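Local coordinates for NAD_Gly3P_dh, NAD-dependent glycerol-3-phosphate dehydrogenase (PDB 5OCM), which probably reduces imines to amines, with NADPH as the hydride donor, at residues A17-F22 and H27-W32; D116-A121 and L168-L173; F184-A189 and A252-E257. All coordinates share one frame; numbering follows the deposited sequence.

In the fold
All three contacts are buried, but they sit in different parts of the fold. Contact 1 lies within the nucleotide-binding Rossmann domain, where helix 13-24 packs on strand 29-32. Contact 2, near the centre of the chain, sets strand 113-120 of the same sheet against helix 165-192, and L18 of contact 1 packs on I119 of contact 2. Contact 3, about 28 Å from contact 2 between centres, uses a later turn of that long helix in the all-helical C-terminal region. Contact 1 is mainly apolar with one backbone hydrogen bond; contact 2 mixes sulfur, carboxyl and water beside the cofactor; contact 3 packs a histidine ring and an alanine against a loop valine and a backbone carbonyl. Contacts 2 and 3 also touch the second subunit.

Contact 1 of 3, residues A17-F22 and H27-W32; sequences ALAGAF and HATTVW
A19 and V31 form the apolar end of this contact, the methyl CB of A19 lying 3.7 Å from V31 CG1. Helix 17-22 runs nearly antiparallel to strand 29-32, at 166° with their axes 9.0 Å apart, as expected where the first helix of a Rossmann beta-alpha-beta unit passes into its second strand. About one turn further along the helix, F22 lays its CB against T29 OG1 at 3.6 Å, and its ring is buried further in by V6 and V8 of strand 6-9 and by L152. V31 also packs on L49, so this inner part is tightly filled by small and branched side chains. The looser part is the turn at H27, which is partly exposed. There the backbone N of H27 donates to F22 O, 3.0 Å away with an N-H...O angle of 148°. The edge of the imidazole also lies by that carbonyl, H27 CD2 being 3.4 Å from F22 O. The two side chains cross at a slant, H27 CD2 coming to the edge of the F22 ring, near its plane, 4.1 Å from F22 CD1, while H27 NE2 is hydrogen-bonded to S151. With OG1 of T29 beside its own backbone N (chi1 -55°), the hydroxyl turns back and donates to H27 O at 2.9 Å, from above the carbonyl plane. A valine at T29 would probably leave H27 O without this hydroxyl donor and the turn less firmly tied to the strand. The two hydrogen bonds are consistent with a turn pinned by polar groups, whereas the helix meets the strand through the A19-V31 methyl contact and F22 CB packed on the T29 hydroxyl.

Contact 2 of 3, residues D116-A121 and L168-L173; sequences DGAIMA and LYDVAL. With NAP (NADP nicotinamide-adenine-dinucleotide phosphate), chain G.
M120 sets its thioether against one carboxylate oxygen of D170, SD standing 3.2 Å from D170 OD1 and the methyl CE 3.5 Å from the same oxygen, the side chains crossing at a slant. The pair joins the Rossmann sheet, through strand 116-120, to helix 168-173, part of the long helix 165-192 that leads into the C-terminal region; the two segments run 21° from parallel. M120 is bent at chi2 (-44°) and chi3, which curls CE round to L173, 3.7 Å from its CB, the two side chains crossing at about a right angle. Two residues earlier on the strand, the methyl of A118 packs against the CB of D170 at 3.7 Å. W208 of the second subunit packs on M120, and F201 of that subunit on L173. A water donates to both I119 O and D170 OD1, and so ties the carboxyl group to the strand backbone on the cofactor side. A121 also borders the bound trifluoroacetophenone hydrate. The carbonyls of I119 and A121 touch the nicotinamide of NADP+: I119 O is 3.4 Å from C5N, and A121 O lies 3.3 Å from C4N, the carbon that carries the hydride in NADPH.

Contact 3 of 3, residues F184-A189 and A252-E257; sequences FLHGAA and AGVNTE
The imidazole of H186 presents its edge to V254, whose CG2 lies in the ring plane, 3.8 Å from CE1. The carbonyl O of N255 approaches the same carbon obliquely, 3.0 Å from H186 CE1; ND1 is poorly angled for a hydrogen bond to it. The ring arrives there because CG of H186 is anti to the backbone N (chi1 173°), carrying it off helix 184-189 towards 252-257; L245 and S249 of helix 235-252 and L258 and P259 of helix 257-271 also pack on it. A turn further on, V254 CG1 rests on A189, 3.8 Å from its carbonyl O, with CB of A189 a little more distant. The other flat group, the amide of N255, meets E257 within its own plane: ND2 donates to E257 OE1 at 2.8 Å, nearly straight (172°), using the anti lone pair of that oxygen. OD1 of N255 in turn accepts from the backbone N of E257 at 2.9 Å, from above its carbonyl plane. R268 of the second subunit forms a salt bridge to E257 OE1, tying the start of helix 257-271 to that subunit. The loop is a helix-to-helix junction: a Schellman motif at G253 ends helix 235-252, and an Asx turn at N255 leads into helix 257-271.

Contact 1 of 3, residues A17-F22 and H27-W32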
loop_
_atom_site.group_PDB
_atom_site.type_symbol
_atom_site.label_atom_id
_atom_site.label_comp_id
_atom_site.label_asym_id
_atom_site.label_seq_id
_atom_site.Cartn_x
_atom_site.Cartn_y
_atom_site.Cartn_z
ATOM N N ALA A 17 -19.212 -0.913 -17.278
ATOM C CA ALA A 17 -18.574 -2.170 -16.916
ATOM C C ALA A 17 -19.564 -3.080 -16.150
ATOM O O ALA A 17 -19.583 -4.297 -16.334
ATOM C CB ALA A 17 -17.331 -1.932 -16.074
ATOM N N LEU A 18 -20.373 -2.487 -15.276
ATOM C CA LEU A 18 -21.355 -3.283 -14.544
ATOM C C LEU A 18 -22.332 -3.957 -15.529
ATOM O O LEU A 18 -22.571 -5.187 -15.468
ATOM C CB LEU A 18 -22.127 -2.409 -13.565
ATOM C CG LEU A 18 -21.401 -1.682 -12.448
ATOM C CD1 LEU A 18 -22.355 -0.792 -11.683
ATOM C CD2 LEU A 18 -20.698 -2.661 -11.511
ATOM N N ALA A 19 -22.930 -3.155 -16.406
ATOM C CA ALA A 19 -23.856 -3.674 -17.427
ATOM C C ALA A 19 -23.178 -4.719 -18.310
ATOM O O ALA A 19 -23.760 -5.775 -18.567
ATOM C CB ALA A 19 -24.424 -2.562 -18.260
ATOM N N GLY A 20 -21.951 -4.447 -18.744
ATOM C CA GLY A 20 -21.207 -5.437 -19.527
ATOM C C GLY A 20 -20.994 -6.779 -18.835
ATOM O O GLY A 20 -21.076 -7.837 -19.466
ATOM N N ALA A 21 -20.739 -6.750 -17.519
ATOM C CA ALA A 21 -20.519 -7.969 -16.759
ATOM C C ALA A 21 -21.794 -8.756 -16.597
ATOM O O ALA A 21 -21.790 -10.002 -16.697
ATOM C CB ALA A 21 -19.920 -7.637 -15.393
ATOM N N PHE A 22 -22.909 -8.075 -16.371
ATOM C CA PHE A 22 -24.188 -8.761 -16.311
ATOM C C PHE A 22 -24.500 -9.439 -17.656
ATOM O O PHE A 22 -24.949 -10.592 -17.664
ATOM C CB PHE A 22 -25.330 -7.841 -15.901
ATOM C CG PHE A 22 -25.321 -7.433 -14.462
ATOM C CD1 PHE A 22 -25.275 -8.358 -13.445
ATOM C CD2 PHE A 22 -25.410 -6.042 -14.117
ATOM C CE1 PHE A 22 -25.320 -7.952 -12.114
ATOM C CE2 PHE A 22 -25.432 -5.644 -12.814
ATOM C CZ PHE A 22 -25.391 -6.600 -11.802
ATOM N N HIS A 27 -27.154 -12.585 -18.258
ATOM C CA HIS A 27 -28.365 -11.954 -17.680
ATOM C C HIS A 27 -29.006 -10.996 -18.694
ATOM O O HIS A 27 -28.320 -10.194 -19.328
ATOM C CB HIS A 27 -28.040 -11.179 -16.411
ATOM C CG HIS A 27 -27.442 -12.027 -15.349
ATOM N ND1 HIS A 27 -28.177 -12.943 -14.630
ATOM C CD2 HIS A 27 -26.168 -12.109 -14.891
ATOM C CE1 HIS A 27 -27.367 -13.573 -13.784
ATOM N NE2 HIS A 27 -26.143 -13.084 -13.929
ATOM N N ALA A 28 -30.321 -11.059 -18.838
ATOM C CA ALA A 28 -31.040 -10.051 -19.593
ATOM C C ALA A 28 -30.935 -8.720 -18.864
ATOM O O ALA A 28 -31.314 -8.645 -17.686
ATOM C CB ALA A 28 -32.493 -10.452 -19.793
ATOM N N THR A 29 -30.439 -7.717 -19.554
ATOM C CA THR A 29 -30.040 -6.473 -18.936
ATOM C C THR A 29 -30.658 -5.278 -19.639
ATOM O O THR A 29 -30.497 -5.093 -20.851
ATOM C CB THR A 29 -28.487 -6.343 -18.927
ATOM O OG1 THR A 29 -27.937 -7.492 -18.303
ATOM C CG2 THR A 29 -28.072 -5.141 -18.193
ATOM N N THR A 30 -31.350 -4.440 -18.869
ATOM C CA THR A 30 -31.846 -3.148 -19.325
ATOM C C THR A 30 -30.944 -2.037 -18.760
ATOM O O THR A 30 -30.511 -2.092 -17.596
ATOM C CB THR A 30 -33.286 -2.908 -18.877
ATOM O OG1 THR A 30 -34.139 -3.895 -19.509
ATOM C CG2 THR A 30 -33.783 -1.528 -19.236
ATOM N N VAL A 31 -30.596 -1.061 -19.593
ATOM C CA VAL A 31 -29.782 0.050 -19.197
ATOM C C VAL A 31 -30.402 1.411 -19.473
ATOM O O VAL A 31 -31.222 1.564 -20.361
ATOM C CB VAL A 31 -28.390 -0.015 -19.877
ATOM C CG1 VAL A 31 -27.708 -1.356 -19.584
ATOM C CG2 VAL A 31 -28.487 0.211 -21.355
ATOM N N TRP A 32 -29.966 2.421 -18.712
ATOM C CA TRP A 32 -30.401 3.802 -18.888
ATOM C C TRP A 32 -29.315 4.714 -18.368
ATOM O O TRP A 32 -28.616 4.400 -17.387
ATOM C CB TRP A 32 -31.706 4.084 -18.135
ATOM C CG TRP A 32 -32.085 5.543 -18.144
ATOM C CD1 TRP A 32 -32.776 6.236 -19.120
ATOM C CD2 TRP A 32 -31.753 6.520 -17.156
ATOM N NE1 TRP A 32 -32.900 7.544 -18.797
ATOM C CE2 TRP A 32 -32.278 7.767 -17.596
ATOM C CE3 TRP A 32 -31.030 6.480 -15.963
ATOM C CZ2 TRP A 32 -32.148 8.947 -16.858
ATOM C CZ3 TRP A 32 -30.892 7.680 -15.222
ATOM C CH2 TRP A 32 -31.459 8.867 -15.671
#

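Contact 2 of 3, residues D116-A121 and L168-L173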
loop_
_atom_site.group_PDB
_atom_site.type_symbol
_atom_site.label_atom_id
_atom_site.label_comp_id
_atom_site.label_asym_id
_atom_site.label_seq_id
_atom_site.Cartn_x
_atom_site.Cartn_y
_atom_site.Cartn_z
ATOM N N ASP A 116 -26.791 -1.607 -0.006
ATOM C CA ASP A 116 -25.865 -0.537 -0.277
ATOM C C ASP A 116 -24.511 -1.167 -0.430
ATOM O O ASP A 116 -24.048 -1.854 0.514
ATOM C CB ASP A 116 -25.890 0.502 0.862
ATOM C CG ASP A 116 -25.240 1.801 0.446
ATOM O OD1 ASP A 116 -23.979 1.851 0.320
ATOM O OD2 ASP A 116 -25.963 2.816 0.216
ATOM N N GLY A 117 -23.840 -0.961 -1.546
ATOM C CA GLY A 117 -22.571 -1.616 -1.842
ATOM C C GLY A 117 -21.451 -0.697 -2.274
ATOM O O GLY A 117 -21.670 0.461 -2.580
ATOM N N ALA A 118 -20.244 -1.230 -2.251
ATOM C CA ALA A 118 -19.050 -0.514 -2.633
ATOM C C ALA A 118 -18.252 -1.354 -3.590
ATOM O O ALA A 118 -18.049 -2.557 -3.350
ATOM C CB ALA A 118 -18.232 -0.163 -1.453
ATOM N N ILE A 119 -17.869 -0.763 -4.727
ATOM C CA ILE A 119 -17.130 -1.462 -5.763
ATOM C C ILE A 119 -15.656 -1.270 -5.509
ATOM O O ILE A 119 -15.142 -0.154 -5.745
ATOM C CB ILE A 119 -17.459 -0.981 -7.172
ATOM C CG1 ILE A 119 -18.976 -1.062 -7.437
ATOM C CG2 ILE A 119 -16.750 -1.872 -8.220
ATOM C CD1 ILE A 119 -19.391 -0.139 -8.605
ATOM N N MET A 120 -14.976 -2.311 -5.017
ATOM C CA MET A 120 -13.553 -2.199 -4.702
ATOM C C MET A 120 -12.772 -2.780 -5.876
ATOM O O MET A 120 -12.079 -3.786 -5.770
ATOM C CB MET A 120 -13.219 -2.913 -3.383
ATOM C CG MET A 120 -14.060 -2.465 -2.193
ATOM S SD MET A 120 -14.347 -0.706 -1.967
ATOM C CE MET A 120 -12.656 -0.099 -1.961
ATOM N N ALA A 121 -12.937 -2.130 -7.013
ATOM C CA ALA A 121 -12.394 -2.548 -8.289
ATOM C C ALA A 121 -12.493 -1.433 -9.290
ATOM O O ALA A 121 -13.345 -0.551 -9.173
ATOM C CB ALA A 121 -13.199 -3.765 -8.826
ATOM N N LEU A 168 -18.333 3.100 5.017
ATOM C CA LEU A 168 -17.258 3.233 5.999
ATOM C C LEU A 168 -16.052 2.424 5.599
ATOM O O LEU A 168 -14.908 2.950 5.567
ATOM C CB LEU A 168 -17.805 2.750 7.333
ATOM C CG LEU A 168 -17.000 3.044 8.533
ATOM C CD1 LEU A 168 -16.888 4.549 8.718
ATOM C CD2 LEU A 168 -17.704 2.451 9.754
ATOM N N TYR A 169 -16.276 1.154 5.248
ATOM C CA TYR A 169 -15.172 0.339 4.704
ATOM C C TYR A 169 -14.604 0.926 3.429
ATOM O O TYR A 169 -13.392 0.994 3.264
ATOM C CB TYR A 169 -15.599 -1.109 4.382
ATOM C CG TYR A 169 -15.557 -2.062 5.556
ATOM C CD1 TYR A 169 -16.517 -2.021 6.576
ATOM C CD2 TYR A 169 -14.572 -3.061 5.613
ATOM C CE1 TYR A 169 -16.486 -2.948 7.606
ATOM C CE2 TYR A 169 -14.554 -3.977 6.651
ATOM C CZ TYR A 169 -15.496 -3.924 7.635
ATOM O OH TYR A 169 -15.413 -4.888 8.622
ATOM N N ASP A 170 -15.470 1.362 2.537
ATOM C CA ASP A 170 -15.025 1.925 1.239
ATOM C C ASP A 170 -14.066 3.109 1.422
ATOM O O ASP A 170 -12.955 3.065 0.874
ATOM C CB ASP A 170 -16.265 2.345 0.456
ATOM C CG ASP A 170 -16.003 2.842 -0.945
ATOM O OD1 ASP A 170 -14.998 2.430 -1.579
ATOM O OD2 ASP A 170 -16.812 3.655 -1.442
ATOM N N VAL A 171 -14.455 4.110 2.187
ATOM C CA VAL A 171 -13.557 5.277 2.292
ATOM C C VAL A 171 -12.262 4.924 3.015
ATOM O O VAL A 171 -11.202 5.432 2.627
ATOM C CB VAL A 171 -14.232 6.525 2.924
ATOM C CG1 VAL A 171 -15.434 6.926 2.155
ATOM C CG2 VAL A 171 -14.616 6.267 4.380
ATOM N N ALA A 172 -12.328 4.047 3.993
ATOM C CA ALA A 172 -11.113 3.569 4.694
ATOM C C ALA A 172 -10.181 2.881 3.731
ATOM O O ALA A 172 -8.984 3.139 3.723
ATOM C CB ALA A 172 -11.482 2.607 5.847
ATOM N N LEU A 173 -10.732 2.023 2.875
ATOM C CA LEU A 173 -9.944 1.322 1.839
ATOM C C LEU A 173 -9.417 2.272 0.787
ATOM O O LEU A 173 -8.234 2.182 0.407
ATOM C CB LEU A 173 -10.792 0.192 1.235
ATOM C CG LEU A 173 -11.128 -0.977 2.170
ATOM C CD1 LEU A 173 -12.154 -1.814 1.444
ATOM C CD2 LEU A 173 -9.903 -1.787 2.559
HETATM P PA NAP G . -18.515 8.823 -14.408
HETATM O O1A NAP G . -17.828 8.233 -15.638
HETATM O O2A NAP G . -18.131 10.219 -14.221
HETATM O O5B NAP G . -20.141 8.668 -14.472
HETATM C C5B NAP G . -20.965 9.499 -13.661
HETATM C C4B NAP G . -22.354 8.979 -13.940
HETATM O O4B NAP G . -23.317 9.578 -13.092
HETATM C C3B NAP G . -22.846 9.191 -15.407
HETATM O O3B NAP G . -23.625 8.064 -15.871
HETATM C C2B NAP G . -23.732 10.443 -15.238
HETATM O O2B NAP G . -24.673 10.665 -16.304
HETATM C C1B NAP G . -24.373 10.146 -13.910
HETATM N N9A NAP G . -24.946 11.309 -13.261
HETATM C C8A NAP G . -24.326 12.349 -12.695
HETATM N N7A NAP G . -25.192 13.215 -12.191
HETATM C C5A NAP G . -26.415 12.712 -12.454
HETATM C C6A NAP G . -27.782 13.123 -12.190
HETATM N N6A NAP G . -28.025 14.313 -11.514
HETATM N N1A NAP G . -28.789 12.379 -12.698
HETATM C C2A NAP G . -28.568 11.224 -13.363
HETATM N N3A NAP G . -27.332 10.751 -13.625
HETATM C C4A NAP G . -26.271 11.467 -13.176
HETATM O O3 NAP G . -18.155 8.111 -13.044
HETATM P PN NAP G . -17.802 6.513 -12.904
HETATM O O1N NAP G . -16.337 6.343 -12.925
HETATM O O2N NAP G . -18.811 5.664 -13.695
HETATM O O5D NAP G . -18.185 6.473 -11.335
HETATM C C5D NAP G . -19.548 6.236 -10.972
HETATM C C4D NAP G . -19.554 5.889 -9.497
HETATM O O4D NAP G . -18.763 4.639 -9.310
HETATM C C3D NAP G . -18.965 7.034 -8.649
HETATM O O3D NAP G . -19.672 7.159 -7.401
HETATM C C2D NAP G . -17.538 6.504 -8.426
HETATM O O2D NAP G . -16.844 7.021 -7.280
HETATM C C1D NAP G . -17.807 4.977 -8.343
HETATM N N1N NAP G . -16.638 4.168 -8.621
HETATM C C2N NAP G . -15.982 4.287 -9.758
HETATM C C3N NAP G . -14.829 3.520 -10.010
HETATM C C7N NAP G . -14.004 3.658 -11.233
HETATM O O7N NAP G . -12.935 3.010 -11.229
HETATM N N7N NAP G . -14.391 4.423 -12.216
HETATM C C4N NAP G . -14.414 2.572 -9.060
HETATM C C5N NAP G . -15.202 2.408 -7.925
HETATM C C6N NAP G . -16.304 3.225 -7.748
HETATM P P2B NAP G . -24.206 11.464 -17.615
HETATM O O1X NAP G . -23.503 10.459 -18.467
HETATM O O2X NAP G . -25.528 11.975 -18.077
HETATM O O3X NAP G . -23.416 12.663 -17.083
HETATM O O HOH W 1 -14.741 2.224 -4.229
#

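Contact 3 of 3, residues F184-A189 and A252-E257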
loop_
_atom_site.group_PDB
_atom_site.type_symbol
_atom_site.label_atom_id
_atom_site.label_comp_id
_atom_site.label_asym_id
_atom_site.label_seq_id
_atom_site.Cartn_x
_atom_site.Cartn_y
_atom_site.Cartn_z
ATOM N N PHE A 184 4.050 5.424 -4.111
ATOM C CA PHE A 184 4.637 4.794 -5.284
ATOM C C PHE A 184 5.092 5.857 -6.309
ATOM O O PHE A 184 6.223 5.777 -6.850
ATOM C CB PHE A 184 3.649 3.846 -5.995
ATOM C CG PHE A 184 4.158 3.400 -7.338
ATOM C CD1 PHE A 184 5.217 2.509 -7.407
ATOM C CD2 PHE A 184 3.648 3.918 -8.483
ATOM C CE1 PHE A 184 5.787 2.158 -8.620
ATOM C CE2 PHE A 184 4.171 3.546 -9.740
ATOM C CZ PHE A 184 5.268 2.673 -9.797
ATOM N N LEU A 185 4.231 6.822 -6.555
ATOM C CA LEU A 185 4.549 7.891 -7.543
ATOM C C LEU A 185 5.710 8.773 -7.088
ATOM O O LEU A 185 6.617 9.084 -7.893
ATOM C CB LEU A 185 3.326 8.743 -7.913
ATOM C CG LEU A 185 2.177 7.967 -8.622
ATOM C CD1 LEU A 185 0.991 8.895 -8.671
ATOM C CD2 LEU A 185 2.513 7.483 -9.978
ATOM N N HIS A 186 5.766 9.079 -5.796
ATOM C CA HIS A 186 6.963 9.769 -5.259
ATOM C C HIS A 186 8.216 8.942 -5.475
ATOM O O HIS A 186 9.272 9.460 -5.929
ATOM C CB HIS A 186 6.718 10.103 -3.776
ATOM C CG HIS A 186 7.908 10.656 -3.040
ATOM N ND1 HIS A 186 8.845 11.484 -3.614
ATOM C CD2 HIS A 186 8.285 10.523 -1.768
ATOM C CE1 HIS A 186 9.769 11.795 -2.711
ATOM N NE2 HIS A 186 9.452 11.221 -1.586
ATOM N N GLY A 187 8.130 7.645 -5.187
ATOM C CA GLY A 187 9.263 6.746 -5.406
ATOM C C GLY A 187 9.688 6.672 -6.836
ATOM O O GLY A 187 10.899 6.673 -7.133
ATOM N N ALA A 188 8.715 6.599 -7.747
ATOM C CA ALA A 188 9.023 6.610 -9.167
ATOM C C ALA A 188 9.719 7.921 -9.581
ATOM O O ALA A 188 10.677 7.879 -10.366
ATOM C CB ALA A 188 7.747 6.442 -9.958
ATOM N N ALA A 189 9.251 9.050 -9.060
ATOM C CA ALA A 189 9.878 10.340 -9.365
ATOM C C ALA A 189 11.343 10.347 -8.888
ATOM O O ALA A 189 12.262 10.805 -9.594
ATOM C CB ALA A 189 9.111 11.469 -8.733
ATOM N N ALA A 252 17.841 14.797 -4.782
ATOM C CA ALA A 252 17.362 14.502 -6.145
ATOM C C ALA A 252 16.514 15.640 -6.721
ATOM O O ALA A 252 16.212 15.598 -7.903
ATOM C CB ALA A 252 16.543 13.220 -6.151
ATOM N N GLY A 253 16.063 16.578 -5.885
ATOM C CA GLY A 253 15.256 17.703 -6.287
ATOM C C GLY A 253 13.788 17.366 -6.479
ATOM O O GLY A 253 13.103 18.038 -7.230
ATOM N N VAL A 254 13.288 16.300 -5.820
ATOM C CA VAL A 254 11.888 15.925 -5.984
ATOM C C VAL A 254 11.048 16.432 -4.818
ATOM O O VAL A 254 11.600 16.941 -3.821
ATOM C CB VAL A 254 11.699 14.408 -6.229
ATOM C CG1 VAL A 254 12.550 13.940 -7.399
ATOM C CG2 VAL A 254 12.089 13.587 -5.054
ATOM N N ASN A 255 9.729 16.267 -4.916
ATOM C CA ASN A 255 8.821 16.741 -3.857
ATOM C C ASN A 255 9.051 15.971 -2.560
ATOM O O ASN A 255 9.298 14.765 -2.621
ATOM C CB ASN A 255 7.395 16.552 -4.345
ATOM C CG ASN A 255 6.362 17.137 -3.407
ATOM O OD1 ASN A 255 5.923 16.480 -2.477
ATOM N ND2 ASN A 255 5.966 18.378 -3.654
ATOM N N THR A 256 8.960 16.607 -1.404
ATOM C CA THR A 256 9.120 15.945 -0.132
ATOM C C THR A 256 7.911 16.027 0.792
ATOM O O THR A 256 8.020 15.684 1.961
ATOM C CB THR A 256 10.330 16.483 0.670
ATOM O OG1 THR A 256 10.106 17.854 0.967
ATOM C CG2 THR A 256 11.587 16.368 -0.161
ATOM N N GLU A 257 6.776 16.479 0.296
ATOM C CA GLU A 257 5.586 16.609 1.153
ATOM C C GLU A 257 5.138 15.312 1.817
ATOM O O GLU A 257 4.716 15.346 2.990
ATOM C CB GLU A 257 4.436 17.209 0.381
ATOM C CG GLU A 257 4.743 18.676 0.132
ATOM C CD GLU A 257 3.789 19.390 -0.727
ATOM O OE1 GLU A 257 3.932 19.357 -1.979
ATOM O OE2 GLU A 257 2.943 20.035 -0.094
#